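AB hydrolase-1 domain-containing protein (Thermoplasma acidophilum DSM 1728, PDB 3BDI) is of uncharacterised function but, as a predicted alpha/beta hydrolase of the ABHD14 family, probably catalyses hydrolysis of a substrate not yet identified. Local coordinates at residues M113-M116 with T117-Y121; A134-E137 with S138-G141. All coordinates share one frame; numbering follows the deposited sequence.

Contact 1 (M113-M116 with T117-Y121); sequences MVIM and TTLQY
Met116, a selenomethionine here, lies side by side with Gln120 one helical turn later, both chains pointing the same way. Its CB stands by the N of Thr117, as the peptide link requires. CG, anti to the backbone N (chi1 -178°), already meets Gln120 CG, and bends at the next two torsions carry SE, the labelling atom, to 4.1 Å from that same Gln120 CG. On its other neighbour SE comes within 4.5 Å of Leu119 CD1, and the terminal CE goes on to Leu139, beyond the helix. The long, unbranched, flexible chain of methionine suits this partly exposed strip, where a stiffer one could not curl so readily round its neighbours. Beside it, Ile115 CG2 meets Leu119 CD1 at 4.2 Å.

These turns close helix 109-120, the crossover helix between parallel strands 102-107 and 125-131 in a beta-alpha-beta unit whose first strand-to-helix turn is the probable nucleophile elbow of this fold. The face turned to the sheet carries two buried threonines. Thr117 OG1 donates to Met113 O at 2.8 Å, while Thr117 N reaches the same oxygen at 2.9 Å from the opposite face of the carbonyl plane. Thr118 repeats the pattern one residue on: OG1 donates to Val114 O at 2.9 Å, the amide N at 3.1 Å. Each hydroxyl is thereby satisfied by its own helix. A valine at Thr117 would probably leave Met113 O with the amide bond alone in this helical turn. Val114 and both threonines touch Ile104, while Thr117 also meets Ile90 of helix 83-96.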
loop_
_atom_site.group_PDB
_atom_site.type_symbol
_atom_site.label_atom_id
_atom_site.label_comp_id
_atom_site.label_asym_id
_atom_site.label_seq_id
_atom_site.Cartn_x
_atom_site.Cartn_y
_atom_site.Cartn_z
HETATM N N MSE A 113 2.829 -2.900 6.525
HETATM C CA MSE A 113 3.721 -3.611 5.647
HETATM C C MSE A 113 4.553 -2.673 4.794
HETATM O O MSE A 113 5.759 -2.926 4.578
HETATM C CB MSE A 113 2.942 -4.567 4.747
HETATM C CG MSE A 113 2.256 -5.666 5.467
HETATM SE SE MSE A 113 1.322 -6.824 4.239
HETATM C CE MSE A 113 0.825 -8.163 5.529
ATOM N N VAL A 114 3.915 -1.635 4.232
ATOM C CA VAL A 114 4.683 -0.742 3.355
ATOM C C VAL A 114 5.689 0.098 4.147
ATOM O O VAL A 114 6.777 0.406 3.621
ATOM C CB VAL A 114 3.819 0.155 2.485
ATOM C CG1 VAL A 114 2.968 -0.692 1.567
ATOM C CG2 VAL A 114 2.973 1.152 3.284
ATOM N N ILE A 115 5.353 0.445 5.383
ATOM C CA ILE A 115 6.340 1.130 6.252
ATOM C C ILE A 115 7.550 0.208 6.467
ATOM O O ILE A 115 8.717 0.615 6.228
ATOM C CB ILE A 115 5.673 1.647 7.549
ATOM C CG1 ILE A 115 4.800 2.870 7.159
ATOM C CG2 ILE A 115 6.715 2.030 8.637
ATOM C CD1 ILE A 115 3.886 3.371 8.201
HETATM N N MSE A 116 7.297 -1.025 6.876
HETATM C CA MSE A 116 8.381 -1.945 7.109
HETATM C C MSE A 116 9.224 -2.175 5.873
HETATM O O MSE A 116 10.469 -2.263 5.949
HETATM C CB MSE A 116 7.888 -3.294 7.636
HETATM C CG MSE A 116 9.045 -4.282 7.948
HETATM SE SE MSE A 116 10.229 -3.679 9.389
HETATM C CE MSE A 116 9.177 -4.323 10.752
ATOM N N THR A 117 8.597 -2.298 4.719
ATOM C CA THR A 117 9.349 -2.444 3.476
ATOM C C THR A 117 10.289 -1.256 3.204
ATOM O O THR A 117 11.420 -1.444 2.741
ATOM C CB THR A 117 8.395 -2.608 2.294
ATOM O OG1 THR A 117 7.535 -3.718 2.563
ATOM C CG2 THR A 117 9.123 -2.814 0.979
ATOM N N THR A 118 9.837 -0.051 3.536
ATOM C CA THR A 118 10.682 1.150 3.370
ATOM C C THR A 118 11.832 1.170 4.371
ATOM O O THR A 118 12.930 1.577 4.012
ATOM C CB THR A 118 9.823 2.418 3.468
ATOM O OG1 THR A 118 8.710 2.307 2.565
ATOM C CG2 THR A 118 10.614 3.639 3.067
ATOM N N LEU A 119 11.610 0.666 5.570
ATOM C CA LEU A 119 12.674 0.577 6.592
ATOM C C LEU A 119 13.724 -0.452 6.189
ATOM O O LEU A 119 14.913 -0.247 6.429
ATOM C CB LEU A 119 12.097 0.230 7.969
ATOM C CG LEU A 119 11.134 1.263 8.550
ATOM C CD1 LEU A 119 10.543 0.774 9.881
ATOM C CD2 LEU A 119 11.813 2.609 8.685
ATOM N N GLN A 120 13.318 -1.545 5.549
ATOM C CA GLN A 120 14.227 -2.641 5.200
ATOM C C GLN A 120 14.912 -2.455 3.870
ATOM O O GLN A 120 16.112 -2.749 3.751
ATOM C CB GLN A 120 13.485 -3.968 5.161
ATOM C CG GLN A 120 12.957 -4.430 6.480
ATOM C CD GLN A 120 14.012 -5.043 7.386
ATOM O OE1 GLN A 120 14.621 -4.355 8.204
ATOM N NE2 GLN A 120 14.222 -6.338 7.246
ATOM N N TYR A 121 14.174 -1.968 2.873
ATOM C CA TYR A 121 14.570 -1.917 1.490
ATOM C C TYR A 121 14.239 -0.549 0.903
ATOM O O TYR A 121 13.508 -0.403 -0.071
ATOM C CB TYR A 121 13.832 -3.018 0.707
ATOM C CG TYR A 121 14.098 -4.398 1.227
ATOM C CD1 TYR A 121 15.395 -4.906 1.232
ATOM C CD2 TYR A 121 13.074 -5.203 1.742
ATOM C CE1 TYR A 121 15.658 -6.165 1.732
ATOM C CE2 TYR A 121 13.326 -6.469 2.220
ATOM C CZ TYR A 121 14.623 -6.949 2.229
ATOM O OH TYR A 121 14.946 -8.218 2.693
#

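Contact 2 (A134-E137 with S138-G141)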
loop_
_atom_site.group_PDB
_atom_site.type_symbol
_atom_site.label_atom_id
_atom_site.label_comp_id
_atom_site.label_asym_id
_atom_site.label_seq_id
_atom_site.Cartn_x
_atom_site.Cartn_y
_atom_site.Cartn_z
ATOM N N ALA A 134 -1.491 0.121 10.601
ATOM C CA ALA A 134 -1.498 -0.693 11.802
ATOM C C ALA A 134 -0.153 -1.374 11.951
ATOM O O ALA A 134 0.633 -1.463 11.023
ATOM C CB ALA A 134 -2.596 -1.731 11.694
ATOM N N TRP A 135 0.129 -1.786 13.184
ATOM C CA TRP A 135 1.282 -2.648 13.541
ATOM C C TRP A 135 2.663 -1.981 13.488
ATOM O O TRP A 135 3.701 -2.687 13.458
ATOM C CB TRP A 135 1.303 -3.951 12.718
ATOM C CG TRP A 135 0.030 -4.772 12.726
ATOM C CD1 TRP A 135 -1.077 -4.600 13.514
ATOM C CD2 TRP A 135 -0.241 -5.937 11.913
ATOM N NE1 TRP A 135 -2.029 -5.553 13.221
ATOM C CE2 TRP A 135 -1.535 -6.392 12.254
ATOM C CE3 TRP A 135 0.486 -6.625 10.931
ATOM C CZ2 TRP A 135 -2.128 -7.523 11.657
ATOM C CZ3 TRP A 135 -0.103 -7.763 10.330
ATOM C CH2 TRP A 135 -1.405 -8.190 10.709
ATOM N N VAL A 136 2.717 -0.663 13.490
ATOM C CA VAL A 136 4.013 0.018 13.367
ATOM C C VAL A 136 4.407 0.839 14.608
ATOM O O VAL A 136 5.376 1.575 14.568
ATOM C CB VAL A 136 4.117 0.898 12.074
ATOM C CG1 VAL A 136 4.026 0.023 10.842
ATOM C CG2 VAL A 136 3.074 2.010 12.057
ATOM N N GLU A 137 3.621 0.754 15.673
ATOM C CA GLU A 137 3.891 1.605 16.842
ATOM C C GLU A 137 5.239 1.339 17.452
ATOM O O GLU A 137 5.796 2.236 18.037
ATOM C CB GLU A 137 2.811 1.442 17.887
ATOM C CG GLU A 137 1.484 2.010 17.459
ATOM C CD GLU A 137 0.454 2.034 18.553
ATOM O OE1 GLU A 137 0.735 2.676 19.580
ATOM O OE2 GLU A 137 -0.634 1.435 18.390
ATOM N N SER A 138 5.797 0.161 17.248
ATOM C CA SER A 138 7.143 -0.143 17.754
ATOM C C SER A 138 8.299 0.307 16.858
ATOM O O SER A 138 9.478 0.089 17.207
ATOM C CB SER A 138 7.263 -1.654 17.952
ATOM O OG SER A 138 7.386 -2.326 16.700
ATOM N N LEU A 139 7.989 0.917 15.715
ATOM C CA LEU A 139 8.976 1.261 14.694
ATOM C C LEU A 139 9.253 2.743 14.572
ATOM O O LEU A 139 9.889 3.170 13.629
ATOM C CB LEU A 139 8.457 0.757 13.351
ATOM C CG LEU A 139 8.158 -0.736 13.304
ATOM C CD1 LEU A 139 7.588 -1.139 11.938
ATOM C CD2 LEU A 139 9.441 -1.473 13.605
ATOM N N LYS A 140 8.858 3.536 15.557
ATOM C CA LYS A 140 8.964 5.007 15.469
ATOM C C LYS A 140 10.405 5.468 15.279
ATOM O O LYS A 140 10.671 6.433 14.531
ATOM C CB LYS A 140 8.389 5.643 16.738
ATOM C CG LYS A 140 6.921 5.365 16.936
ATOM C CD LYS A 140 6.432 5.987 18.237
ATOM C CE LYS A 140 5.013 5.546 18.504
ATOM N NZ LYS A 140 4.503 6.144 19.789
ATOM N N GLY A 141 11.354 4.808 15.955
ATOM C CA GLY A 141 12.745 5.226 15.879
ATOM C C GLY A 141 13.299 4.975 14.486
ATOM O O GLY A 141 14.183 5.693 14.022
HETATM O O HOH W 1 4.890 -2.297 16.099
HETATM O O HOH W 2 8.571 2.807 18.721
HETATM O O HOH W 3 2.226 4.427 20.392
#
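Leu139 meets the flat carbonyl group of Val136 from above: its backbone N donates to Val136 O at 2.9 Å, from 54° out of the carbonyl plane and well off any lone pair. The N-H itself is directed well at the oxygen (160°), and Leu139 CB lies close to the same atom. This bond from residue i+3 back to residue i, with Glu137 and Ser138 between them, makes a type I beta turn that leads from the loop after strand 125-131 into helix 140-143. The Trp135 side chain leads away from the turn and touches Met109 of helix 109-120.

On the inner side, the Val136 and Leu139 side chains cross at about a right angle, CG1 touching CD1 at 3.9 Å. Branched apolar residues fit here, because this side faces Ile115 and Leu119 of helix 109-120. Leu139 occupies the N-cap position, yet has no side-chain oxygen with which to cap.

Water serves the outer side. Ser138 OG, set between its backbone N and carbonyl carbon (chi1 74°), lies 2.6 Å from a water, which accepts from Ser138 N and donates weakly to Trp135 O. A second water joins Glu137 O, at 2.9 Å, to Lys140 N, at 3.3 Å. Lys140 runs extended with CE 3.4 Å from Glu137 O, and its NZ forms a salt bridge to Glu168 of helix 163-172. Glu137 OE1 is 5.1 Å from that NZ, not in direct contact; a water that accepts from NZ lies between them, so their attraction is probably weakened by solvent, and the direct ion pair is the one to Glu168.

Overall arrangement
Contact 1 is largely buried and belongs to one element, helix 109-120, whereas contact 2 lies at the surface, in the loop and first turn of helix 140-143 that follow strand 125-131. In contact 1 the buried threonine hydroxyls are satisfied within the helix itself; in contact 2 waters bridge many of the polar groups, and the lysine finds its ion pair outside the two segments, on helix 163-172. The two nevertheless share an apolar seam: Met116 CE packs on Leu139 CD1 at 3.8 Å, and Ile115 CG2 on Val136 CG1 at 4.0 Å. The loop thus folds back on the Ile115, Met116 and Leu119 flank of the crossover helix, while the threonine side faces the sheet. Their centres are about 11 Å apart.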